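Local atomic coordinates of 2-dehydro-3-deoxy-d-gluconate/2-dehydro-3-deoxy-phosphogluconate aldolase (Picrophilus torridus, PDB entry 4UXD), a protein that is an aldolase of the dihydrodipicolinate synthetase family, each of its four chains folding as a (beta/alpha)8 barrel. Residues E78-L83 against N107-F112. Sequence-based numbering, arbitrary orientation.
Sequences ERKDFL and NELMKF
K80 reaches across to the 107-112 segment and meets F112, L109 and E108 in turn. K80 CB sits over one face of the F112 ring, 4.1 Å from the centroid and 15° off the ring normal, which meets the geometry of a CH-pi contact; the same ring has L83 CB at its edge, 4.2 Å from F112 CE1. K80 CG passes L109 CD2 at 4.2 Å. Beyond CG the chain runs extended (chi2 -176°) through CD to CE and NZ, and it crosses that of E108 at about a right angle, with K80 CE 3.7 Å from E108 CG. At the tip, NZ forms a salt bridge with the carboxylate. K80 NZ and E108 OE2 are modelled 2.4 Å apart, closer than such a pair should lie, so the exact length is doubtful. The two helices, 76-88 and 103-115, are successive outer helices of the TIM barrel, joined through strand 95-97; their segments run nearly parallel, with axes 10.7 Å apart and 20° between directions. On the more buried side, L109 divides its branches: CD2 touches L83 CD1 at 4.3 Å, while CD1 lies over one face of the R79 guanidinium, 3.4 Å from NH1. That guanidinium is held elsewhere, since NH1 donates to the carbonyl oxygen of G99, just past strand 95-97.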
ATOM      1  N   GLU A  78     -29.480 -11.084 -15.518  1.00 24.03           N
ATOM      2  CA  GLU A  78     -30.060 -10.628 -14.243  1.00 30.13           C
ATOM      3  C   GLU A  78     -30.032  -9.116 -14.078  1.00 25.71           C
ATOM      4  O   GLU A  78     -30.899  -8.535 -13.417  1.00 23.88           O
ATOM      5  CB  GLU A  78     -29.318 -11.238 -13.063  1.00 29.37           C
ATOM      6  CG  GLU A  78     -29.614 -12.691 -12.808  1.00 33.45           C
ATOM      7  CD  GLU A  78     -28.649 -13.286 -11.815  1.00 29.02           C
ATOM      8  OE1 GLU A  78     -27.427 -13.050 -11.964  1.00 33.65           O
ATOM      9  OE2 GLU A  78     -29.106 -13.961 -10.875  1.00 24.32           O
ATOM     10  N   ARG A  79     -29.021  -8.484 -14.665  1.00 25.41           N
ATOM     11  CA  ARG A  79     -28.831  -7.055 -14.491  1.00 30.56           C
ATOM     12  C   ARG A  79     -29.782  -6.298 -15.404  1.00 24.47           C
ATOM     13  O   ARG A  79     -30.420  -5.339 -14.979  1.00 23.68           O
ATOM     14  CB  ARG A  79     -27.375  -6.657 -14.755  1.00 25.92           C
ATOM     15  CG  ARG A  79     -26.422  -7.058 -13.611  1.00 31.06           C
ATOM     16  CD  ARG A  79     -24.975  -6.758 -13.957  1.00 24.31           C
ATOM     17  NE  ARG A  79     -24.698  -5.329 -13.874  1.00 26.77           N
ATOM     18  CZ  ARG A  79     -23.675  -4.729 -14.476  1.00 31.14           C
ATOM     19  NH1 ARG A  79     -22.840  -5.445 -15.218  1.00 32.20           N
ATOM     20  NH2 ARG A  79     -23.492  -3.415 -14.342  1.00 23.44           N
ATOM     21  N   LYS A  80     -29.889  -6.734 -16.651  1.00 30.20           N
ATOM     22  CA  LYS A  80     -30.866  -6.145 -17.556  1.00 25.64           C
ATOM     23  C   LYS A  80     -32.246  -6.244 -16.930  1.00 28.32           C
ATOM     24  O   LYS A  80     -33.013  -5.277 -16.921  1.00 28.20           O
ATOM     25  CB  LYS A  80     -30.862  -6.840 -18.901  1.00 24.89           C
ATOM     26  CG  LYS A  80     -29.704  -6.511 -19.803  1.00 34.31           C
ATOM     27  CD  LYS A  80     -29.900  -7.219 -21.135  1.00 46.28           C
ATOM     28  CE  LYS A  80     -28.601  -7.414 -21.881  1.00 49.32           C
ATOM     29  NZ  LYS A  80     -28.778  -8.362 -23.013  1.00 47.15           N
ATOM     30  N   ASP A  81     -32.550  -7.415 -16.382  1.00 27.76           N
ATOM     31  CA  ASP A  81     -33.871  -7.659 -15.827  1.00 27.94           C
ATOM     32  C   ASP A  81     -34.137  -6.718 -14.656  1.00 31.69           C
ATOM     33  O   ASP A  81     -35.217  -6.139 -14.563  1.00 29.68           O
ATOM     34  CB  ASP A  81     -34.022  -9.125 -15.405  1.00 24.20           C
ATOM     35  CG  ASP A  81     -34.166 -10.070 -16.605  1.00 35.76           C
ATOM     36  OD1 ASP A  81     -34.525  -9.602 -17.722  1.00 25.48           O
ATOM     37  OD2 ASP A  81     -33.919 -11.281 -16.424  1.00 36.06           O
ATOM     38  N   PHE A  82     -33.142  -6.520 -13.792  1.00 35.26           N
ATOM     39  CA  PHE A  82     -33.328  -5.668 -12.609  1.00 33.85           C
ATOM     40  C   PHE A  82     -33.529  -4.187 -12.978  1.00 27.84           C
ATOM     41  O   PHE A  82     -34.375  -3.504 -12.405  1.00 27.83           O
ATOM     42  CB  PHE A  82     -32.140  -5.827 -11.677  1.00 26.83           C
ATOM     43  CG  PHE A  82     -32.309  -5.176 -10.341  1.00 27.43           C
ATOM     44  CD1 PHE A  82     -33.059  -5.784  -9.345  1.00 31.33           C
ATOM     45  CD2 PHE A  82     -31.674  -3.980 -10.058  1.00 29.68           C
ATOM     46  CE1 PHE A  82     -33.192  -5.198  -8.100  1.00 30.56           C
ATOM     47  CE2 PHE A  82     -31.799  -3.391  -8.810  1.00 32.00           C
ATOM     48  CZ  PHE A  82     -32.558  -4.001  -7.831  1.00 34.44           C
ATOM     49  N   LEU A  83     -32.751  -3.691 -13.933  1.00 29.01           N
ATOM     50  CA  LEU A  83     -32.927  -2.321 -14.406  1.00 27.15           C
ATOM     51  C   LEU A  83     -34.348  -2.139 -14.958  1.00 35.34           C
ATOM     52  O   LEU A  83     -34.966  -1.090 -14.790  1.00 36.34           O
ATOM     53  CB  LEU A  83     -31.891  -1.976 -15.479  1.00 21.34           C
ATOM     54  CG  LEU A  83     -30.413  -2.029 -15.089  1.00 28.10           C
ATOM     55  CD1 LEU A  83     -29.554  -1.491 -16.223  1.00 32.62           C
ATOM     56  CD2 LEU A  83     -30.126  -1.262 -13.804  1.00 32.44           C
ATOM     57  N   ASN A 107     -21.868  -1.299 -23.369  1.00 26.29           N
ATOM     58  CA  ASN A 107     -22.634  -0.840 -24.528  1.00 22.42           C
ATOM     59  C   ASN A 107     -24.012  -1.446 -24.544  1.00 21.80           C
ATOM     60  O   ASN A 107     -25.003  -0.759 -24.766  1.00 29.93           O
ATOM     61  CB  ASN A 107     -21.925  -1.192 -25.830  1.00 21.20           C
ATOM     62  CG  ASN A 107     -20.638  -0.442 -26.008  1.00 29.02           C
ATOM     63  OD1 ASN A 107     -20.486   0.683 -25.525  1.00 36.62           O
ATOM     64  ND2 ASN A 107     -19.691  -1.060 -26.695  1.00 30.13           N
ATOM     65  N   GLU A 108     -24.066  -2.747 -24.307  1.00 22.80           N
ATOM     66  CA  GLU A 108     -25.332  -3.458 -24.202  1.00 26.92           C
ATOM     67  C   GLU A 108     -26.210  -2.866 -23.094  1.00 26.89           C
ATOM     68  O   GLU A 108     -27.350  -2.479 -23.359  1.00 28.01           O
ATOM     69  CB  GLU A 108     -25.063  -4.942 -23.952  1.00 32.24           C
ATOM     70  CG  GLU A 108     -26.236  -5.882 -24.215  1.00 36.71           C
ATOM     71  CD  GLU A 108     -25.794  -7.336 -24.371  1.00 43.92           C
ATOM     72  OE1 GLU A 108     -24.638  -7.568 -24.780  1.00 52.12           O
ATOM     73  OE2 GLU A 108     -26.588  -8.254 -24.084  1.00 45.17           O
ATOM     74  N   LEU A 109     -25.670  -2.778 -21.873  1.00 25.39           N
ATOM     75  CA  LEU A 109     -26.400  -2.257 -20.713  1.00 21.85           C
ATOM     76  C   LEU A 109     -26.834  -0.798 -20.877  1.00 28.30           C
ATOM     77  O   LEU A 109     -27.854  -0.383 -20.321  1.00 25.51           O
ATOM     78  CB  LEU A 109     -25.554  -2.372 -19.440  1.00 18.15           C
ATOM     79  CG  LEU A 109     -25.434  -3.741 -18.777  1.00 33.29           C
ATOM     80  CD1 LEU A 109     -24.263  -3.764 -17.777  1.00 28.84           C
ATOM     81  CD2 LEU A 109     -26.739  -4.167 -18.089  1.00 36.44           C
ATOM     82  N   MET A 110     -26.056  -0.016 -21.619  1.00 27.06           N
ATOM     83  CA  MET A 110     -26.401   1.391 -21.822  1.00 34.71           C
ATOM     84  C   MET A 110     -27.488   1.530 -22.881  1.00 29.39           C
ATOM     85  O   MET A 110     -28.467   2.245 -22.688  1.00 26.94           O
ATOM     86  CB  MET A 110     -25.166   2.207 -22.205  1.00 30.07           C
ATOM     87  CG  MET A 110     -24.306   2.594 -20.992  1.00 28.54           C
ATOM     88  SD  MET A 110     -23.187   3.992 -21.286  1.00 37.96           S
ATOM     89  CE  MET A 110     -22.215   3.298 -22.586  1.00 31.20           C
ATOM     90  N   LYS A 111     -27.302   0.824 -23.987  1.00 33.85           N
ATOM     91  CA  LYS A 111     -28.278   0.758 -25.062  1.00 35.60           C
ATOM     92  C   LYS A 111     -29.631   0.319 -24.537  1.00 31.95           C
ATOM     93  O   LYS A 111     -30.664   0.876 -24.894  1.00 28.02           O
ATOM     94  CB  LYS A 111     -27.792  -0.206 -26.150  1.00 38.51           C
ATOM     95  CG  LYS A 111     -28.677  -0.278 -27.376  1.00 52.24           C
ATOM     96  CD  LYS A 111     -27.895  -0.752 -28.596  1.00 66.37           C
ATOM     97  CE  LYS A 111     -27.464  -2.202 -28.463  1.00 67.33           C
ATOM     98  NZ  LYS A 111     -26.566  -2.618 -29.573  1.00 75.30           N
ATOM     99  N   PHE A 112     -29.603  -0.680 -23.670  1.00 35.48           N
ATOM    100  CA  PHE A 112     -30.811  -1.240 -23.087  1.00 33.14           C
ATOM    101  C   PHE A 112     -31.492  -0.259 -22.142  1.00 33.65           C
ATOM    102  O   PHE A 112     -32.712  -0.176 -22.111  1.00 33.08           O
ATOM    103  CB  PHE A 112     -30.459  -2.534 -22.354  1.00 29.03           C
ATOM    104  CG  PHE A 112     -31.573  -3.092 -21.523  1.00 33.23           C
ATOM    105  CD1 PHE A 112     -31.716  -2.725 -20.197  1.00 38.22           C
ATOM    106  CD2 PHE A 112     -32.461  -4.013 -22.056  1.00 34.62           C
ATOM    107  CE1 PHE A 112     -32.735  -3.259 -19.411  1.00 36.42           C
ATOM    108  CE2 PHE A 112     -33.477  -4.547 -21.276  1.00 41.47           C
ATOM    109  CZ  PHE A 112     -33.611  -4.168 -19.949  1.00 30.16           C
TER